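PDB 3L7N: glutamine amidotransferase domain-containing protein from Streptococcus mutans, which probably hydrolyses glutamine and passes the released ammonia to an acceptor, as related glutamine amidotransferases do, though its own substrate is not established. Local coordinates for residues K110-N115 / V139-G144; G114-S119 / E204-T209. All blocks are in the same frame, centred on the assembly; numbering follows the deposited sequence.

Contact 1: K110-N115 / V139-G144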
loop_
_atom_site.group_PDB
_atom_site.type_symbol
_atom_site.label_atom_id
_atom_site.label_comp_id
_atom_site.label_asym_id
_atom_site.label_seq_id
_atom_site.Cartn_x
_atom_site.Cartn_y
_atom_site.Cartn_z
ATOM N N LYS A 110 -9.900 1.233 14.237
ATOM C CA LYS A 110 -10.684 2.281 13.589
ATOM C C LYS A 110 -10.444 2.343 12.024
ATOM O O LYS A 110 -9.270 2.241 11.527
ATOM C CB LYS A 110 -10.413 3.633 14.270
ATOM C CG LYS A 110 -11.265 3.857 15.582
ATOM C CD LYS A 110 -12.804 3.345 15.396
ATOM C CE LYS A 110 -13.827 4.011 16.447
ATOM N NZ LYS A 110 -14.764 5.063 15.778
ATOM N N LYS A 111 -11.523 2.477 11.265
ATOM C CA LYS A 111 -11.388 2.772 9.832
ATOM C C LYS A 111 -10.927 4.192 9.569
ATOM O O LYS A 111 -11.214 5.090 10.331
ATOM C CB LYS A 111 -12.653 2.429 9.079
ATOM C CG LYS A 111 -13.476 3.567 8.618
ATOM C CD LYS A 111 -14.849 3.001 8.195
ATOM C CE LYS A 111 -15.142 3.303 6.750
ATOM N NZ LYS A 111 -16.038 2.244 6.111
ATOM N N GLU A 112 -10.118 4.368 8.543
ATOM C CA GLU A 112 -9.416 5.638 8.346
ATOM C C GLU A 112 -9.424 6.055 6.862
ATOM O O GLU A 112 -9.016 5.293 5.976
ATOM C CB GLU A 112 -7.987 5.556 8.857
ATOM C CG GLU A 112 -7.839 5.291 10.322
ATOM C CD GLU A 112 -6.352 5.038 10.720
ATOM O OE1 GLU A 112 -5.823 5.719 11.678
ATOM O OE2 GLU A 112 -5.686 4.232 10.025
ATOM N N ILE A 113 -9.876 7.273 6.613
ATOM C CA ILE A 113 -10.079 7.784 5.266
ATOM C C ILE A 113 -9.743 9.259 5.299
ATOM O O ILE A 113 -10.522 10.044 5.753
ATOM C CB ILE A 113 -11.564 7.640 4.847
ATOM C CG1 ILE A 113 -11.969 6.166 4.742
ATOM C CG2 ILE A 113 -11.815 8.383 3.605
ATOM C CD1 ILE A 113 -13.289 5.947 4.070
ATOM N N GLY A 114 -8.552 9.613 4.911
ATOM C CA GLY A 114 -8.174 10.963 4.951
ATOM C C GLY A 114 -6.759 11.070 5.263
ATOM O O GLY A 114 -6.063 10.113 5.202
ATOM N N ASN A 115 -6.306 12.256 5.617
ATOM C CA ASN A 115 -4.898 12.442 5.897
ATOM C C ASN A 115 -4.612 12.579 7.386
ATOM O O ASN A 115 -4.996 13.553 8.001
ATOM C CB ASN A 115 -4.326 13.622 5.099
ATOM C CG ASN A 115 -4.533 13.469 3.623
ATOM O OD1 ASN A 115 -5.267 14.217 3.028
ATOM N ND2 ASN A 115 -3.917 12.446 3.034
ATOM N N VAL A 139 0.040 11.452 6.430
ATOM C CA VAL A 139 -0.022 10.623 5.232
ATOM C C VAL A 139 -1.445 10.257 4.938
ATOM O O VAL A 139 -2.357 10.490 5.791
ATOM C CB VAL A 139 0.854 9.284 5.353
ATOM C CG1 VAL A 139 2.309 9.603 5.666
ATOM C CG2 VAL A 139 0.235 8.285 6.340
ATOM N N GLY A 140 -1.686 9.691 3.745
ATOM C CA GLY A 140 -3.056 9.323 3.333
ATOM C C GLY A 140 -3.532 7.977 3.906
ATOM O O GLY A 140 -2.728 7.130 4.242
ATOM N N HIS A 141 -4.839 7.797 4.005
ATOM C CA HIS A 141 -5.399 6.565 4.527
ATOM C C HIS A 141 -6.642 6.299 3.804
ATOM O O HIS A 141 -7.399 7.231 3.527
ATOM C CB HIS A 141 -5.729 6.691 6.045
ATOM C CG HIS A 141 -4.545 6.926 6.889
ATOM N ND1 HIS A 141 -4.022 8.186 7.094
ATOM C CD2 HIS A 141 -3.706 6.066 7.493
ATOM C CE1 HIS A 141 -2.899 8.088 7.781
ATOM N NE2 HIS A 141 -2.683 6.808 8.038
ATOM N N TRP A 142 -6.905 5.013 3.507
ATOM C CA TRP A 142 -8.201 4.606 2.965
ATOM C C TRP A 142 -8.558 3.116 3.221
ATOM O O TRP A 142 -8.746 2.373 2.277
ATOM C CB TRP A 142 -8.283 4.907 1.474
ATOM C CG TRP A 142 -9.653 5.218 1.027
ATOM C CD1 TRP A 142 -10.712 4.347 0.945
ATOM C CD2 TRP A 142 -10.150 6.507 0.589
ATOM N NE1 TRP A 142 -11.855 5.028 0.509
ATOM C CE2 TRP A 142 -11.531 6.345 0.283
ATOM C CE3 TRP A 142 -9.557 7.768 0.405
ATOM C CZ2 TRP A 142 -12.309 7.387 -0.223
ATOM C CZ3 TRP A 142 -10.341 8.806 -0.043
ATOM C CH2 TRP A 142 -11.707 8.609 -0.360
ATOM N N HIS A 143 -8.768 2.727 4.490
ATOM C CA HIS A 143 -9.000 1.295 4.796
ATOM C C HIS A 143 -10.003 1.019 5.851
ATOM O O HIS A 143 -10.374 1.874 6.607
ATOM C CB HIS A 143 -7.734 0.641 5.203
ATOM C CG HIS A 143 -7.214 1.126 6.504
ATOM N ND1 HIS A 143 -6.827 2.432 6.704
ATOM C CD2 HIS A 143 -7.014 0.489 7.678
ATOM C CE1 HIS A 143 -6.373 2.575 7.934
ATOM N NE2 HIS A 143 -6.468 1.408 8.546
ATOM N N GLY A 144 -10.395 -0.238 5.916
ATOM C CA GLY A 144 -11.209 -0.747 6.976
ATOM C C GLY A 144 -10.517 -1.910 7.627
ATOM O O GLY A 144 -10.814 -2.246 8.775
#
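Glu112 and His143 form a hydrogen-bonded pair between two antiparallel strands, joined by two backbone bonds. Glu112 N donates to His143 O over 3.2 Å, and His143 N donates to Glu112 O over 3.0 Å. Trp142 also faces Glu112, which makes this a classic beta bulge. Gly114 and His141 form the next hydrogen-bonded pair. Gly114 N donates to His141 O at 3.0 Å. In return, Gly114 O receives two weak bonds, from His141 N and from the ring atom His141 ND1. The imidazole meets this oxygen with its edge, in the ring plane.

Glu112, His141 and His143 share one sheet face. Glu112 and His143 lie side by side, with carboxylate and ring planes 74° apart. The carboxylate takes its hydrogen bonds outside the pair. OE1 is held by Ser159, and OE2 has a weak bond from Gln165. His143 lies near, without touching, the turn with Gly89, Cys91 and Gly93, whose pattern is consistent with the nucleophile elbow of this family.

Ile113, Trp142 and Asn115 occupy the other face. Ile113 CG2 makes a CH-pi contact over the face of Trp142. It sits 3.7 Å from the centroid of the six-membered ring, only 1° off the ring normal. Met213 of helix 210-214 packs on both side chains. The indole nitrogen, Trp142 NE1, is hydrogen-bonded to Glu194 OE1.

Contact 2: G114-S119 / E204-T209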
loop_
_atom_site.group_PDB
_atom_site.type_symbol
_atom_site.label_atom_id
_atom_site.label_comp_id
_atom_site.label_asym_id
_atom_site.label_seq_id
_atom_site.Cartn_x
_atom_site.Cartn_y
_atom_site.Cartn_z
ATOM N N GLY A 114 -8.552 9.613 4.911
ATOM C CA GLY A 114 -8.174 10.963 4.951
ATOM C C GLY A 114 -6.759 11.070 5.263
ATOM O O GLY A 114 -6.063 10.113 5.202
ATOM N N ASN A 115 -6.306 12.256 5.617
ATOM C CA ASN A 115 -4.898 12.442 5.897
ATOM C C ASN A 115 -4.612 12.579 7.386
ATOM O O ASN A 115 -4.996 13.553 8.001
ATOM C CB ASN A 115 -4.326 13.622 5.099
ATOM C CG ASN A 115 -4.533 13.469 3.623
ATOM O OD1 ASN A 115 -5.267 14.217 3.028
ATOM N ND2 ASN A 115 -3.917 12.446 3.034
ATOM N N TYR A 116 -3.988 11.534 7.968
ATOM C CA TYR A 116 -3.702 11.498 9.408
ATOM C C TYR A 116 -2.230 11.226 9.722
ATOM O O TYR A 116 -1.461 10.786 8.855
ATOM C CB TYR A 116 -4.597 10.525 10.112
ATOM C CG TYR A 116 -6.054 10.873 10.008
ATOM C CD1 TYR A 116 -6.622 11.859 10.826
ATOM C CD2 TYR A 116 -6.879 10.211 9.113
ATOM C CE1 TYR A 116 -7.962 12.169 10.734
ATOM C CE2 TYR A 116 -8.235 10.487 9.046
ATOM C CZ TYR A 116 -8.767 11.481 9.836
ATOM O OH TYR A 116 -10.109 11.799 9.718
ATOM N N LEU A 117 -1.811 11.613 10.919
ATOM C CA LEU A 117 -0.480 11.302 11.357
ATOM C C LEU A 117 -0.327 9.823 11.459
ATOM O O LEU A 117 -1.231 9.125 11.892
ATOM C CB LEU A 117 -0.172 11.947 12.723
ATOM C CG LEU A 117 0.242 13.423 12.791
ATOM C CD1 LEU A 117 0.031 13.937 14.239
ATOM C CD2 LEU A 117 1.730 13.659 12.324
ATOM N N ILE A 118 0.787 9.345 10.987
ATOM C CA ILE A 118 1.334 8.089 11.434
ATOM C C ILE A 118 2.574 8.465 12.241
ATOM O O ILE A 118 3.077 9.627 12.120
ATOM C CB ILE A 118 1.755 7.147 10.201
ATOM C CG1 ILE A 118 2.725 7.877 9.282
ATOM C CG2 ILE A 118 0.489 6.651 9.419
ATOM C CD1 ILE A 118 3.744 7.033 8.698
ATOM N N SER A 119 3.066 7.505 13.062
ATOM C CA SER A 119 4.122 7.754 14.073
ATOM C C SER A 119 5.075 6.581 14.103
ATOM O O SER A 119 4.641 5.430 14.304
ATOM C CB SER A 119 3.485 7.900 15.479
ATOM O OG SER A 119 2.252 8.604 15.438
ATOM N N GLU A 204 -18.199 9.154 12.018
ATOM C CA GLU A 204 -16.939 8.458 12.272
ATOM C C GLU A 204 -15.747 9.381 12.653
ATOM O O GLU A 204 -15.665 10.550 12.218
ATOM C CB GLU A 204 -16.584 7.534 11.103
ATOM C CG GLU A 204 -15.736 6.339 11.513
ATOM C CD GLU A 204 -16.517 5.072 11.590
ATOM O OE1 GLU A 204 -17.488 4.917 10.799
ATOM O OE2 GLU A 204 -16.148 4.201 12.412
ATOM N N THR A 205 -14.835 8.827 13.456
ATOM C CA THR A 205 -13.745 9.583 14.077
ATOM C C THR A 205 -12.754 10.010 13.044
ATOM O O THR A 205 -12.174 11.120 13.121
ATOM C CB THR A 205 -12.978 8.692 15.076
ATOM O OG1 THR A 205 -13.863 7.691 15.619
ATOM C CG2 THR A 205 -12.315 9.544 16.207
ATOM N N TYR A 206 -12.478 9.092 12.108
ATOM C CA TYR A 206 -11.284 9.159 11.283
ATOM C C TYR A 206 -11.601 9.151 9.811
ATOM O O TYR A 206 -10.800 8.724 9.011
ATOM C CB TYR A 206 -10.368 8.034 11.624
ATOM C CG TYR A 206 -9.700 8.236 12.932
ATOM C CD1 TYR A 206 -8.997 9.430 13.199
ATOM C CD2 TYR A 206 -9.785 7.257 13.959
ATOM C CE1 TYR A 206 -8.378 9.654 14.442
ATOM C CE2 TYR A 206 -9.171 7.467 15.204
ATOM C CZ TYR A 206 -8.458 8.684 15.436
ATOM O OH TYR A 206 -7.826 8.922 16.644
ATOM N N VAL A 207 -12.765 9.678 9.467
ATOM C CA VAL A 207 -13.145 9.904 8.105
ATOM C C VAL A 207 -13.257 11.426 7.853
ATOM O O VAL A 207 -14.017 12.142 8.556
ATOM C CB VAL A 207 -14.487 9.255 7.817
ATOM C CG1 VAL A 207 -14.939 9.583 6.444
ATOM C CG2 VAL A 207 -14.414 7.747 8.030
ATOM N N GLN A 208 -12.494 11.927 6.890
ATOM C CA GLN A 208 -12.548 13.349 6.549
ATOM C C GLN A 208 -13.620 13.652 5.465
ATOM O O GLN A 208 -14.362 12.762 5.051
ATOM C CB GLN A 208 -11.183 13.861 6.140
ATOM C CG GLN A 208 -10.221 13.931 7.262
ATOM C CD GLN A 208 -8.906 14.354 6.823
ATOM O OE1 GLN A 208 -8.648 14.482 5.638
ATOM N NE2 GLN A 208 -8.054 14.602 7.743
ATOM N N THR A 209 -13.759 14.940 5.106
ATOM C CA THR A 209 -14.737 15.370 4.071
ATOM C C THR A 209 -14.048 15.423 2.688
ATOM O O THR A 209 -12.789 15.663 2.592
ATOM C CB THR A 209 -15.334 16.779 4.394
ATOM O OG1 THR A 209 -14.375 17.797 4.064
ATOM C CG2 THR A 209 -15.657 16.882 5.845
#
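Tyr116 and Tyr206 meet edge-to-face. Tyr206 turns its ring edge to the face of Tyr116, with the planes at 84° and the ring centroids 5.3 Å apart. The touching atoms are Tyr206 CD1 and Tyr116 CE1, at 3.8 Å. CD1 stands toward the rim of the Tyr116 ring, not over its middle. The side chains cross at a slant in this T-shaped stack.

On the opposite face of Tyr116 lies Gln208 NE2, offset toward the rim. The Gln208 side chain approaches from the other direction. Its amide is not stacked flat, since its plane is turned 55° from the ring. The Tyr116 ring thus lies between a tyrosine edge and a glutamine amide nitrogen.

The Gln208 chain is extended beyond CG, which carries its amide to the backbone of Asn115. There it makes two weak bonds. Asn115 N donates to Gln208 OE1 over 3.2 Å at a nearly straight 168°. Gln208 NE2 gives a more bent bond to Asn115 O, also 3.2 Å long. One side-chain amide therefore engages both the N-H and the C=O of one residue.

The loop 204-209 joins helix 197-203 to helix 210-214. Its Tyr206 and Gln208 also make backbone bonds to Ile113 in strand 106-113, while Tyr116 pairs with Val139 of strand 136-143 through the backbone.

Overall arrangement
The two contacts have centres about 6 Å apart and share Gly114 and Asn115, where strand 106-113 turns the corner into strand 115-120. Along the chain, 110-115 and 114-119 come first, then 139-144, and last 204-209. Strand 136-143 lies between strands 106-113 and 115-120 in the mixed sheet. Contact 1 is the pairing within that sheet. Contact 2 brings the later loop, between helices 197-203 and 210-214, against the same corner. Lys110 NZ and Thr205 OG1 probably form a further hydrogen bond between them. Together the contacts join the late helical region to this part of the amidotransferase sheet.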